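PDB 5I0P: beta-lactamase domain protein from Burkholderia ambifaria, which probably acts as a zinc-dependent hydrolase of the metallo-beta-lactamase superfamily, binding two zinc ions side by side, with a substrate that remains unassigned. Local coordinates for residues A77-W82 against F108-W113; Y211-E216 against I238-S243; D225-S230 against L272-H277. All blocks are in the same frame, centred on the assembly; numbering follows the deposited sequence.

In the fold
Along the chain, contact 1 comes first: it closes a loop of 25 residues that holds strand 95-99 and the metal-binding residues His-102, His-104, Asp-106 and His-107, and it ties helix 76-88 to the start of helix 111-115 beside the seven-stranded sheet. Contact 2 opens only after this loop has closed and joins two loops across strands 217-222 and 227-231. Contact 3 begins before contact 2 ends, so the two cross, their segments alternating; it pairs neighbouring strands of the second sheet across helices 253-260 and 262-265. Contacts 2 and 3 each deliver one histidine, His-213 and His-277, to the paired zinc ions.

Contact 1 (A77-W82 against F108-W113); sequences AIRTHW and FGLANW
With CG swung opposite its own backbone N (chi1 -175°), Trp-113 reaches from helix 111-115 to helix 76-88, where the chain of Arg-79, bent at chi2 and chi3, lays its CG over the indole. That methylene, Arg-79 CG, sits 3.5 Å from the centroid of the six-membered ring of Trp-113 and 21° off the ring normal, a CH-pi contact that uses the aliphatic part of the arginine. At its edge the same indole meets Trp-82, whose CB lies near the ring plane, 3.5 Å from Trp-113 CZ3. The two indole planes are inclined at 49°, an oblique aromatic pair.

Leu-110 presents its forked end to the same helix. Its CD1 is 3.6 Å from Ile-78 CG2 and comes in at the edge of the other tryptophan, 3.9 Å from Trp-82 CD1. The fork lets CD1 serve these two residues while Leu-110 CD2 turns to Arg-79 CD at 4.1 Å. The indole nitrogens are satisfied by outside acceptors: Trp-82 NE1 bonds to Cys-71 O and Trp-113 NE1 to Asp-119 OD1.

Strand 37-43 covers Ile-78 and Trp-82 through Met-42. Within the metallo-beta-lactamase fold, the contact joins helix 76-88, which follows strand 63-69, to the start of helix 111-115, entered by the type I turn Phe-108 to Ala-111 that follows the HxHxDH zinc motif.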
ATOM      1  N   ALA A  77       5.969   1.788  20.292  1.00 40.08           N
ATOM      2  CA  ALA A  77       4.529   1.923  20.473  1.00 37.85           C
ATOM      3  C   ALA A  77       3.796   0.758  19.834  1.00 35.86           C
ATOM      4  O   ALA A  77       3.009   0.073  20.496  1.00 35.67           O
ATOM      5  CB  ALA A  77       4.040   3.259  19.886  1.00 39.45           C
ATOM      6  N   ILE A  78       4.125   0.443  18.579  1.00 35.84           N
ATOM      7  CA  ILE A  78       3.391  -0.615  17.901  1.00 36.61           C
ATOM      8  C   ILE A  78       3.702  -1.965  18.539  1.00 36.87           C
ATOM      9  O   ILE A  78       2.793  -2.766  18.807  1.00 30.88           O
ATOM     10  CB  ILE A  78       3.697  -0.593  16.391  1.00 36.28           C
ATOM     11  CG1 ILE A  78       3.137   0.707  15.781  1.00 40.64           C
ATOM     12  CG2 ILE A  78       3.170  -1.841  15.693  1.00 28.07           C
ATOM     13  CD1 ILE A  78       3.126   0.788  14.228  1.00 33.93           C
ATOM     14  N   ARG A  79       4.981  -2.225  18.824  1.00 40.00           N
ATOM     15  CA  ARG A  79       5.372  -3.495  19.433  1.00 34.93           C
ATOM     16  C   ARG A  79       4.592  -3.727  20.725  1.00 41.48           C
ATOM     17  O   ARG A  79       4.054  -4.819  20.967  1.00 36.44           O
ATOM     18  CB  ARG A  79       6.879  -3.461  19.691  1.00 36.72           C
ATOM     19  CG  ARG A  79       7.684  -4.588  19.119  1.00 49.50           C
ATOM     20  CD  ARG A  79       9.029  -4.140  18.533  1.00 53.10           C
ATOM     21  NE  ARG A  79       9.841  -3.275  19.395  1.00 51.29           N
ATOM     22  CZ  ARG A  79      10.575  -2.258  18.931  1.00 51.37           C
ATOM     23  NH1 ARG A  79      10.558  -1.958  17.621  1.00 36.92           N
ATOM     24  NH2 ARG A  79      11.309  -1.521  19.763  1.00 50.82           N
ATOM     25  N   THR A  80       4.510  -2.676  21.557  1.00 45.38           N
ATOM     26  CA  THR A  80       3.793  -2.732  22.820  1.00 41.64           C
ATOM     27  C   THR A  80       2.326  -3.068  22.591  1.00 43.27           C
ATOM     28  O   THR A  80       1.735  -3.853  23.351  1.00 44.87           O
ATOM     29  CB  THR A  80       3.915  -1.384  23.555  1.00 45.06           C
ATOM     30  OG1 THR A  80       5.291  -1.082  23.831  1.00 41.14           O
ATOM     31  CG2 THR A  80       3.142  -1.418  24.904  1.00 38.10           C
ATOM     32  N   HIS A  81       1.714  -2.467  21.554  1.00 36.80           N
ATOM     33  CA  HIS A  81       0.305  -2.732  21.273  1.00 37.03           C
ATOM     34  C   HIS A  81       0.093  -4.156  20.741  1.00 38.92           C
ATOM     35  O   HIS A  81      -0.907  -4.808  21.073  1.00 44.17           O
ATOM     36  CB  HIS A  81      -0.238  -1.688  20.296  1.00 30.94           C
ATOM     37  CG  HIS A  81      -0.285  -0.292  20.849  1.00 34.50           C
ATOM     38  ND1 HIS A  81      -0.404  -0.022  22.198  1.00 42.34           N
ATOM     39  CD2 HIS A  81      -0.244   0.915  20.231  1.00 35.19           C
ATOM     40  CE1 HIS A  81      -0.427   1.287  22.384  1.00 40.12           C
ATOM     41  NE2 HIS A  81      -0.342   1.880  21.209  1.00 39.08           N
ATOM     42  N   TRP A  82       1.023  -4.666  19.934  1.00 32.86           N
ATOM     43  CA  TRP A  82       0.930  -6.062  19.515  1.00 30.83           C
ATOM     44  C   TRP A  82       0.985  -6.988  20.723  1.00 38.11           C
ATOM     45  O   TRP A  82       0.177  -7.923  20.843  1.00 38.22           O
ATOM     46  CB  TRP A  82       2.056  -6.408  18.543  1.00 33.16           C
ATOM     47  CG  TRP A  82       1.724  -6.285  17.098  1.00 30.61           C
ATOM     48  CD1 TRP A  82       2.414  -5.568  16.165  1.00 26.71           C
ATOM     49  CD2 TRP A  82       0.632  -6.909  16.404  1.00 29.33           C
ATOM     50  NE1 TRP A  82       1.820  -5.703  14.933  1.00 29.41           N
ATOM     51  CE2 TRP A  82       0.721  -6.513  15.048  1.00 28.02           C
ATOM     52  CE3 TRP A  82      -0.426  -7.746  16.798  1.00 32.49           C
ATOM     53  CZ2 TRP A  82      -0.183  -6.958  14.071  1.00 25.07           C
ATOM     54  CZ3 TRP A  82      -1.335  -8.178  15.832  1.00 31.09           C
ATOM     55  CH2 TRP A  82      -1.205  -7.776  14.481  1.00 27.80           C
ATOM     56  N   PHE A 108       5.259  -3.873   6.530  1.00 19.38           N
ATOM     57  CA  PHE A 108       6.222  -4.957   6.488  1.00 19.86           C
ATOM     58  C   PHE A 108       7.232  -4.909   7.616  1.00 20.85           C
ATOM     59  O   PHE A 108       7.864  -5.932   7.881  1.00 21.37           O
ATOM     60  CB  PHE A 108       6.982  -4.905   5.156  1.00 24.23           C
ATOM     61  CG  PHE A 108       7.826  -6.099   4.855  1.00 23.09           C
ATOM     62  CD1 PHE A 108       7.356  -7.385   5.051  1.00 27.88           C
ATOM     63  CD2 PHE A 108       9.098  -5.931   4.297  1.00 26.38           C
ATOM     64  CE1 PHE A 108       8.152  -8.506   4.727  1.00 23.51           C
ATOM     65  CE2 PHE A 108       9.881  -7.028   3.933  1.00 29.97           C
ATOM     66  CZ  PHE A 108       9.400  -8.324   4.165  1.00 30.78           C
ATOM     67  N   GLY A 109       7.367  -3.771   8.303  1.00 22.90           N
ATOM     68  CA  GLY A 109       8.456  -3.592   9.254  1.00 23.90           C
ATOM     69  C   GLY A 109       8.539  -4.672  10.322  1.00 31.24           C
ATOM     70  O   GLY A 109       9.631  -5.172  10.630  1.00 33.38           O
ATOM     71  N   LEU A 110       7.396  -5.037  10.925  1.00 31.93           N
ATOM     72  CA  LEU A 110       7.394  -5.978  12.045  1.00 34.15           C
ATOM     73  C   LEU A 110       7.139  -7.415  11.610  1.00 31.68           C
ATOM     74  O   LEU A 110       6.783  -8.259  12.448  1.00 29.88           O
ATOM     75  CB  LEU A 110       6.368  -5.571  13.101  1.00 28.16           C
ATOM     76  CG  LEU A 110       6.882  -4.460  13.977  1.00 28.70           C
ATOM     77  CD1 LEU A 110       5.824  -4.097  14.989  1.00 31.23           C
ATOM     78  CD2 LEU A 110       8.133  -4.932  14.639  1.00 33.41           C
ATOM     79  N   ALA A 111       7.281  -7.698  10.317  1.00 29.13           N
ATOM     80  CA  ALA A 111       6.994  -9.032   9.818  1.00 27.79           C
ATOM     81  C   ALA A 111       7.914 -10.073  10.458  1.00 33.96           C
ATOM     82  O   ALA A 111       7.442 -11.108  10.964  1.00 33.19           O
ATOM     83  CB  ALA A 111       7.099  -9.040   8.296  1.00 26.83           C
ATOM     84  N   ASN A 112       9.226  -9.806  10.497  1.00 30.84           N
ATOM     85  CA  ASN A 112      10.118 -10.789  11.105  1.00 32.81           C
ATOM     86  C   ASN A 112       9.818 -10.969  12.586  1.00 38.15           C
ATOM     87  O   ASN A 112       9.712 -12.098  13.074  1.00 43.56           O
ATOM     88  CB  ASN A 112      11.576 -10.416  10.921  1.00 32.21           C
ATOM     89  CG  ASN A 112      12.483 -11.571  11.286  1.00 35.81           C
ATOM     90  OD1 ASN A 112      12.586 -12.544  10.533  1.00 39.31           O
ATOM     91  ND2 ASN A 112      13.106 -11.501  12.437  1.00 35.76           N
ATOM     92  N   TRP A 113       9.651  -9.861  13.310  1.00 39.71           N
ATOM     93  CA  TRP A 113       9.295  -9.910  14.731  1.00 35.79           C
ATOM     94  C   TRP A 113       8.012 -10.696  14.969  1.00 33.73           C
ATOM     95  O   TRP A 113       7.943 -11.533  15.878  1.00 32.01           O
ATOM     96  CB  TRP A 113       9.124  -8.488  15.246  1.00 34.52           C
ATOM     97  CG  TRP A 113       8.868  -8.362  16.700  1.00 38.75           C
ATOM     98  CD1 TRP A 113       9.789  -8.442  17.696  1.00 34.91           C
ATOM     99  CD2 TRP A 113       7.616  -8.061  17.334  1.00 35.23           C
ATOM    100  NE1 TRP A 113       9.189  -8.220  18.901  1.00 39.05           N
ATOM    101  CE2 TRP A 113       7.858  -7.972  18.703  1.00 38.98           C
ATOM    102  CE3 TRP A 113       6.318  -7.854  16.870  1.00 35.02           C
ATOM    103  CZ2 TRP A 113       6.840  -7.721  19.627  1.00 43.66           C
ATOM    104  CZ3 TRP A 113       5.303  -7.582  17.809  1.00 29.90           C
ATOM    105  CH2 TRP A 113       5.579  -7.518  19.150  1.00 33.70           C
TER

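Contact 2 (Y211-E216 against I238-S243); sequences YGHSPE and ISTNVS. With ZN (zinc ion), chain E.
His-213 and Asn-241 meet through one short, nearly straight hydrogen bond: His-213 ND1 donates to Asn-241 O at 2.7 Å, with an N-H...O angle of 168°. The oxygen lies almost exactly in the imidazole plane, and the donor approaches in the carbonyl plane, on a lone pair. The other ring nitrogen is a metal ligand, His-213 NE2 binding the zinc ion of chain E at 2.3 Å; His-102, His-104 and Asp-232 complete this site. A histidine suits the place because its two nitrogens can hold a metal and a carbonyl at once. Gripped at ND1 and NE2, the ring has little freedom to turn, and the carbonyl probably makes NE2 a somewhat better electron donor.

The next layer keeps the ring and its acceptor in place. CG of His-213 stands anti to the backbone N (chi1 177°), which carries the ring out to the metal. The Thr-240 side chain runs roughly at right angles to that of His-213 and sets Thr-240 CG2 3.3 Å from His-213 ND1, obliquely to the ring. Threonine serves two purposes here, since its OG1 is hydrogen-bonded to Asp-232 O and to Tyr-257 OH, linking the second shell to another zinc ligand. Just before the histidine, Gly-212 has a positive phi of 100°, where a side chain would press on the preceding carbonyl; Gly-212 O comes 4.0 Å from Val-242 CA.

Farther out, the two loops meet with different helices beside them. By the first, Ser-214 OG is held by Glu-133 of helix 131-141, against which Pro-215 also packs. By the second, Val-242 rests on helix 253-260 and on Ala-340 of helix 333-347, and Asn-241 touches Glu-337 of that last helix.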
ATOM      1  N   TYR A 211      -0.491  -2.493  -9.320  1.00 30.00           N
ATOM      2  CA  TYR A 211       0.810  -2.010  -9.763  1.00 27.69           C
ATOM      3  C   TYR A 211       0.845  -0.487  -9.699  1.00 27.83           C
ATOM      4  O   TYR A 211      -0.190   0.173  -9.628  1.00 27.03           O
ATOM      5  CB  TYR A 211       1.118  -2.532 -11.176  1.00 22.89           C
ATOM      6  CG  TYR A 211       1.087  -4.040 -11.236  1.00 22.86           C
ATOM      7  CD1 TYR A 211       2.208  -4.788 -10.893  1.00 27.69           C
ATOM      8  CD2 TYR A 211      -0.066  -4.712 -11.580  1.00 22.70           C
ATOM      9  CE1 TYR A 211       2.181  -6.181 -10.906  1.00 22.62           C
ATOM     10  CE2 TYR A 211      -0.114  -6.083 -11.593  1.00 25.74           C
ATOM     11  CZ  TYR A 211       1.016  -6.819 -11.258  1.00 28.53           C
ATOM     12  OH  TYR A 211       0.963  -8.196 -11.274  1.00 32.67           O
ATOM     13  N   GLY A 212       2.047   0.079  -9.725  1.00 25.97           N
ATOM     14  CA  GLY A 212       2.163   1.521  -9.733  1.00 24.18           C
ATOM     15  C   GLY A 212       2.483   2.138  -8.390  1.00 28.08           C
ATOM     16  O   GLY A 212       3.213   3.130  -8.320  1.00 34.93           O
ATOM     17  N   HIS A 213       1.927   1.579  -7.317  1.00 26.76           N
ATOM     18  CA  HIS A 213       2.273   1.981  -5.958  1.00 26.54           C
ATOM     19  C   HIS A 213       3.502   1.231  -5.440  1.00 27.29           C
ATOM     20  O   HIS A 213       4.349   1.810  -4.756  1.00 20.57           O
ATOM     21  CB  HIS A 213       1.051   1.777  -5.049  1.00 20.25           C
ATOM     22  CG  HIS A 213       1.302   2.078  -3.608  1.00 25.20           C
ATOM     23  ND1 HIS A 213       1.556   3.353  -3.143  1.00 25.86           N
ATOM     24  CD2 HIS A 213       1.278   1.278  -2.517  1.00 27.09           C
ATOM     25  CE1 HIS A 213       1.732   3.312  -1.833  1.00 25.41           C
ATOM     26  NE2 HIS A 213       1.556   2.066  -1.428  1.00 24.02           N
ATOM     27  N   SER A 214       3.637  -0.033  -5.813  1.00 35.62           N
ATOM     28  CA  SER A 214       4.688  -0.920  -5.326  1.00 34.00           C
ATOM     29  C   SER A 214       4.842  -2.046  -6.346  1.00 32.09           C
ATOM     30  O   SER A 214       4.013  -2.166  -7.266  1.00 24.22           O
ATOM     31  CB  SER A 214       4.343  -1.482  -3.934  1.00 29.55           C
ATOM     32  OG  SER A 214       3.142  -2.237  -3.965  1.00 31.15           O
ATOM     33  N   PRO A 215       5.901  -2.875  -6.226  1.00 30.32           N
ATOM     34  CA  PRO A 215       6.180  -3.857  -7.287  1.00 30.41           C
ATOM     35  C   PRO A 215       4.995  -4.721  -7.678  1.00 32.73           C
ATOM     36  O   PRO A 215       4.704  -4.876  -8.878  1.00 31.81           O
ATOM     37  CB  PRO A 215       7.297  -4.713  -6.668  1.00 24.53           C
ATOM     38  CG  PRO A 215       8.002  -3.829  -5.783  1.00 23.84           C
ATOM     39  CD  PRO A 215       6.974  -2.888  -5.214  1.00 30.98           C
ATOM     40  N   GLU A 216       4.300  -5.282  -6.687  1.00 27.39           N
ATOM     41  CA  GLU A 216       3.314  -6.326  -6.916  1.00 30.07           C
ATOM     42  C   GLU A 216       2.390  -6.389  -5.709  1.00 30.39           C
ATOM     43  O   GLU A 216       2.461  -7.331  -4.903  1.00 27.54           O
ATOM     44  CB  GLU A 216       4.006  -7.675  -7.162  1.00 22.15           C
ATOM     45  CG  GLU A 216       3.067  -8.765  -7.675  1.00 27.57           C
ATOM     46  CD  GLU A 216       3.712 -10.183  -7.730  1.00 31.86           C
ATOM     47  OE1 GLU A 216       4.943 -10.350  -7.512  1.00 31.26           O
ATOM     48  OE2 GLU A 216       2.972 -11.140  -8.017  1.00 28.22           O
ATOM     49  N   ILE A 238      -7.307   9.505   1.280  1.00 28.37           N
ATOM     50  CA  ILE A 238      -6.076  10.045   0.730  1.00 35.31           C
ATOM     51  C   ILE A 238      -5.759   9.334  -0.575  1.00 37.78           C
ATOM     52  O   ILE A 238      -6.179   8.202  -0.808  1.00 38.01           O
ATOM     53  CB  ILE A 238      -4.909   9.921   1.713  1.00 37.46           C
ATOM     54  CG1 ILE A 238      -4.523   8.477   1.892  1.00 35.39           C
ATOM     55  CG2 ILE A 238      -5.323  10.425   3.107  1.00 37.83           C
ATOM     56  CD1 ILE A 238      -3.424   8.307   2.889  1.00 34.54           C
ATOM     57  N   SER A 239      -4.988   9.996  -1.427  1.00 37.82           N
ATOM     58  CA  SER A 239      -4.650   9.295  -2.652  1.00 39.69           C
ATOM     59  C   SER A 239      -3.468   8.346  -2.419  1.00 35.62           C
ATOM     60  O   SER A 239      -2.728   8.442  -1.433  1.00 30.07           O
ATOM     61  CB  SER A 239      -4.349  10.277  -3.780  1.00 37.24           C
ATOM     62  OG  SER A 239      -3.239  11.056  -3.432  1.00 42.98           O
ATOM     63  N   THR A 240      -3.318   7.396  -3.335  1.00 30.65           N
ATOM     64  CA  THR A 240      -2.244   6.412  -3.245  1.00 38.69           C
ATOM     65  C   THR A 240      -0.964   6.992  -3.837  1.00 30.54           C
ATOM     66  O   THR A 240      -0.992   7.568  -4.927  1.00 36.30           O
ATOM     67  CB  THR A 240      -2.633   5.132  -3.994  1.00 46.55           C
ATOM     68  OG1 THR A 240      -3.793   4.553  -3.388  1.00 53.10           O
ATOM     69  CG2 THR A 240      -1.493   4.153  -4.010  1.00 40.48           C
ATOM     70  N   ASN A 241       0.148   6.866  -3.116  1.00 28.74           N
ATOM     71  CA  ASN A 241       1.401   7.374  -3.651  1.00 36.50           C
ATOM     72  C   ASN A 241       1.816   6.620  -4.911  1.00 29.64           C
ATOM     73  O   ASN A 241       1.788   5.385  -4.954  1.00 29.12           O
ATOM     74  CB  ASN A 241       2.534   7.295  -2.648  1.00 47.08           C
ATOM     75  CG  ASN A 241       3.832   7.768  -3.272  1.00 60.96           C
ATOM     76  OD1 ASN A 241       4.016   8.975  -3.465  1.00 66.52           O
ATOM     77  ND2 ASN A 241       4.702   6.836  -3.659  1.00 63.65           N
ATOM     78  N   VAL A 242       2.224   7.385  -5.919  1.00 30.09           N
ATOM     79  CA  VAL A 242       2.709   6.910  -7.217  1.00 32.67           C
ATOM     80  C   VAL A 242       3.972   7.693  -7.542  1.00 32.59           C
ATOM     81  O   VAL A 242       3.951   8.926  -7.514  1.00 42.09           O
ATOM     82  CB  VAL A 242       1.646   7.085  -8.318  1.00 33.58           C
ATOM     83  CG1 VAL A 242       2.233   6.847  -9.633  1.00 36.66           C
ATOM     84  CG2 VAL A 242       0.497   6.091  -8.101  1.00 37.11           C
ATOM     85  N   SER A 243       5.096   7.003  -7.725  1.00 36.58           N
ATOM     86  CA  SER A 243       6.334   7.739  -7.946  1.00 40.57           C
ATOM     87  C   SER A 243       7.265   7.030  -8.915  1.00 46.82           C
ATOM     88  O   SER A 243       7.227   5.811  -9.086  1.00 57.50           O
ATOM     89  CB  SER A 243       7.082   8.025  -6.647  1.00 43.08           C
ATOM     90  OG  SER A 243       6.453   9.089  -5.976  1.00 49.53           O
TER
HETATM   91 ZN    ZN E 400       2.308   1.790   0.700  1.00 50.66          ZN

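Contact 3 (D225-S230 against L272-H277); sequences DGVLIS and LVLPSH. With ZN (zinc ion), chain F.
Leu-228 bonds to the neighbouring parallel strand through both backbone polar atoms, its N to Leu-272 O at 2.7 Å and its O to Leu-274 N. Bonds from Leu-272 N to Gly-226 O and from Ser-230 N to Leu-274 O extend the ladder. Gly-226 and Val-227 both face Ser-222, a G1 beta bulge whose glycine has phi 82°.

Among apolar contacts, Leu-274 CD1 meets Val-227 CG1 at 3.7 Å and, more loosely, Ile-229; Trp-54 of strand 50-60 covers Leu-274 and Ile-229. Leu-228 and Val-273 share the other face. Beta-branched Val-227, Ile-229 and Val-273 favour an extended backbone, while the leucines reach farther over the sheet.

Polar and metal contacts follow. Set between its backbone N and carbonyl carbon (chi1 68°), Ser-230 OG is brought 3.2 Å from Pro-275 CA while bonding to Val-234 O. His-277 NE2 binds the zinc ion of chain F at 2.3 Å, with Asp-106, His-107 and Asp-232; its ND1 is hydrogen-bonded to His-50 O.

Apolar side chains and backbone polar atoms paired between strands suit this buried place, and probably steady the metal ligand two residues past Pro-275.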
ATOM      1  N   ASP A 225     -18.936 -13.083   0.162  1.00 40.33           N
ATOM      2  CA  ASP A 225     -19.567 -12.179   1.106  1.00 36.05           C
ATOM      3  C   ASP A 225     -19.258 -10.708   0.831  1.00 39.12           C
ATOM      4  O   ASP A 225     -19.844  -9.841   1.480  1.00 49.84           O
ATOM      5  CB  ASP A 225     -19.168 -12.568   2.550  1.00 34.31           C
ATOM      6  CG  ASP A 225     -17.655 -12.588   2.768  1.00 35.71           C
ATOM      7  OD1 ASP A 225     -17.192 -12.517   3.929  1.00 35.45           O
ATOM      8  OD2 ASP A 225     -16.914 -12.704   1.767  1.00 38.41           O
ATOM      9  N   GLY A 226     -18.369 -10.399  -0.106  1.00 33.82           N
ATOM     10  CA  GLY A 226     -18.178  -9.017  -0.500  1.00 32.53           C
ATOM     11  C   GLY A 226     -17.276  -8.210   0.413  1.00 39.12           C
ATOM     12  O   GLY A 226     -17.657  -7.120   0.855  1.00 39.16           O
ATOM     13  N   VAL A 227     -16.066  -8.694   0.676  1.00 37.34           N
ATOM     14  CA  VAL A 227     -15.105  -7.975   1.504  1.00 33.20           C
ATOM     15  C   VAL A 227     -13.825  -7.796   0.718  1.00 30.40           C
ATOM     16  O   VAL A 227     -13.407  -8.710   0.000  1.00 35.65           O
ATOM     17  CB  VAL A 227     -14.795  -8.711   2.814  1.00 30.21           C
ATOM     18  CG1 VAL A 227     -13.847  -7.847   3.662  1.00 26.64           C
ATOM     19  CG2 VAL A 227     -16.103  -9.130   3.539  1.00 29.10           C
ATOM     20  N   LEU A 228     -13.201  -6.621   0.844  1.00 26.51           N
ATOM     21  CA  LEU A 228     -11.965  -6.327   0.124  1.00 25.17           C
ATOM     22  C   LEU A 228     -10.945  -5.748   1.090  1.00 28.81           C
ATOM     23  O   LEU A 228     -11.144  -4.639   1.600  1.00 33.51           O
ATOM     24  CB  LEU A 228     -12.238  -5.360  -1.026  1.00 25.29           C
ATOM     25  CG  LEU A 228     -10.989  -4.944  -1.796  1.00 34.95           C
ATOM     26  CD1 LEU A 228     -10.469  -6.090  -2.646  1.00 26.24           C
ATOM     27  CD2 LEU A 228     -11.229  -3.696  -2.623  1.00 24.51           C
ATOM     28  N   ILE A 229      -9.855  -6.480   1.343  1.00 24.33           N
ATOM     29  CA  ILE A 229      -8.685  -5.889   2.002  1.00 28.16           C
ATOM     30  C   ILE A 229      -7.874  -5.173   0.925  1.00 28.46           C
ATOM     31  O   ILE A 229      -7.274  -5.806   0.055  1.00 30.25           O
ATOM     32  CB  ILE A 229      -7.843  -6.930   2.751  1.00 28.94           C
ATOM     33  CG1 ILE A 229      -8.661  -7.462   3.940  1.00 38.77           C
ATOM     34  CG2 ILE A 229      -6.520  -6.334   3.211  1.00 22.06           C
ATOM     35  CD1 ILE A 229      -8.127  -8.705   4.616  1.00 23.52           C
ATOM     36  N   SER A 230      -7.892  -3.843   0.951  1.00 24.73           N
ATOM     37  CA  SER A 230      -7.457  -3.107  -0.221  1.00 28.66           C
ATOM     38  C   SER A 230      -6.013  -2.647  -0.139  1.00 30.63           C
ATOM     39  O   SER A 230      -5.488  -2.157  -1.144  1.00 32.63           O
ATOM     40  CB  SER A 230      -8.366  -1.898  -0.475  1.00 25.24           C
ATOM     41  OG  SER A 230      -8.242  -0.919   0.521  1.00 26.43           O
ATOM     42  N   LEU A 272     -17.551  -4.253   1.051  1.00 42.56           N
ATOM     43  CA  LEU A 272     -16.912  -3.672   2.209  1.00 39.07           C
ATOM     44  C   LEU A 272     -15.429  -3.582   1.889  1.00 29.76           C
ATOM     45  O   LEU A 272     -14.816  -4.584   1.528  1.00 27.92           O
ATOM     46  CB  LEU A 272     -17.162  -4.545   3.439  1.00 37.45           C
ATOM     47  CG  LEU A 272     -16.527  -4.086   4.741  1.00 33.52           C
ATOM     48  CD1 LEU A 272     -17.019  -2.673   5.038  1.00 31.44           C
ATOM     49  CD2 LEU A 272     -16.857  -5.058   5.902  1.00 31.97           C
ATOM     50  N   VAL A 273     -14.893  -2.374   1.887  1.00 34.21           N
ATOM     51  CA  VAL A 273     -13.475  -2.130   1.662  1.00 25.15           C
ATOM     52  C   VAL A 273     -12.798  -1.957   3.012  1.00 29.70           C
ATOM     53  O   VAL A 273     -13.270  -1.183   3.857  1.00 33.03           O
ATOM     54  CB  VAL A 273     -13.247  -0.893   0.777  1.00 24.98           C
ATOM     55  CG1 VAL A 273     -11.779  -0.761   0.431  1.00 23.96           C
ATOM     56  CG2 VAL A 273     -14.112  -0.972  -0.486  1.00 27.74           C
ATOM     57  N   LEU A 274     -11.703  -2.692   3.229  1.00 29.54           N
ATOM     58  CA  LEU A 274     -10.879  -2.565   4.424  1.00 23.37           C
ATOM     59  C   LEU A 274      -9.544  -1.954   4.017  1.00 26.03           C
ATOM     60  O   LEU A 274      -8.641  -2.654   3.550  1.00 33.12           O
ATOM     61  CB  LEU A 274     -10.702  -3.921   5.110  1.00 26.76           C
ATOM     62  CG  LEU A 274     -12.036  -4.629   5.430  1.00 24.40           C
ATOM     63  CD1 LEU A 274     -11.866  -5.965   6.159  1.00 28.91           C
ATOM     64  CD2 LEU A 274     -12.881  -3.753   6.271  1.00 29.25           C
ATOM     65  N   PRO A 275      -9.395  -0.643   4.105  1.00 26.08           N
ATOM     66  CA  PRO A 275      -8.174   0.006   3.633  1.00 26.23           C
ATOM     67  C   PRO A 275      -7.174   0.138   4.765  1.00 29.54           C
ATOM     68  O   PRO A 275      -7.528   0.169   5.946  1.00 21.96           O
ATOM     69  CB  PRO A 275      -8.668   1.387   3.213  1.00 28.06           C
ATOM     70  CG  PRO A 275      -9.727   1.684   4.334  1.00 24.85           C
ATOM     71  CD  PRO A 275     -10.360   0.326   4.654  1.00 26.65           C
ATOM     72  N   SER A 276      -5.910   0.246   4.375  1.00 21.25           N
ATOM     73  CA  SER A 276      -4.875   0.308   5.388  1.00 21.35           C
ATOM     74  C   SER A 276      -4.771   1.671   6.046  1.00 25.85           C
ATOM     75  O   SER A 276      -4.091   1.790   7.065  1.00 27.03           O
ATOM     76  CB  SER A 276      -3.557  -0.142   4.791  1.00 25.54           C
ATOM     77  OG  SER A 276      -3.673  -1.549   4.560  1.00 39.50           O
ATOM     78  N   HIS A 277      -5.421   2.693   5.494  1.00 23.71           N
ATOM     79  CA  HIS A 277      -5.452   4.019   6.098  1.00 29.35           C
ATOM     80  C   HIS A 277      -6.834   4.611   5.844  1.00 30.31           C
ATOM     81  O   HIS A 277      -7.321   4.566   4.713  1.00 30.29           O
ATOM     82  CB  HIS A 277      -4.326   4.918   5.545  1.00 22.02           C
ATOM     83  CG  HIS A 277      -2.996   4.226   5.480  1.00 26.48           C
ATOM     84  ND1 HIS A 277      -2.115   4.182   6.545  1.00 26.64           N
ATOM     85  CD2 HIS A 277      -2.393   3.548   4.472  1.00 21.23           C
ATOM     86  CE1 HIS A 277      -1.025   3.514   6.195  1.00 21.88           C
ATOM     87  NE2 HIS A 277      -1.173   3.111   4.947  1.00 26.44           N
TER
HETATM   88 ZN    ZN F 401       0.459   2.156   3.681  1.00 37.13          ZN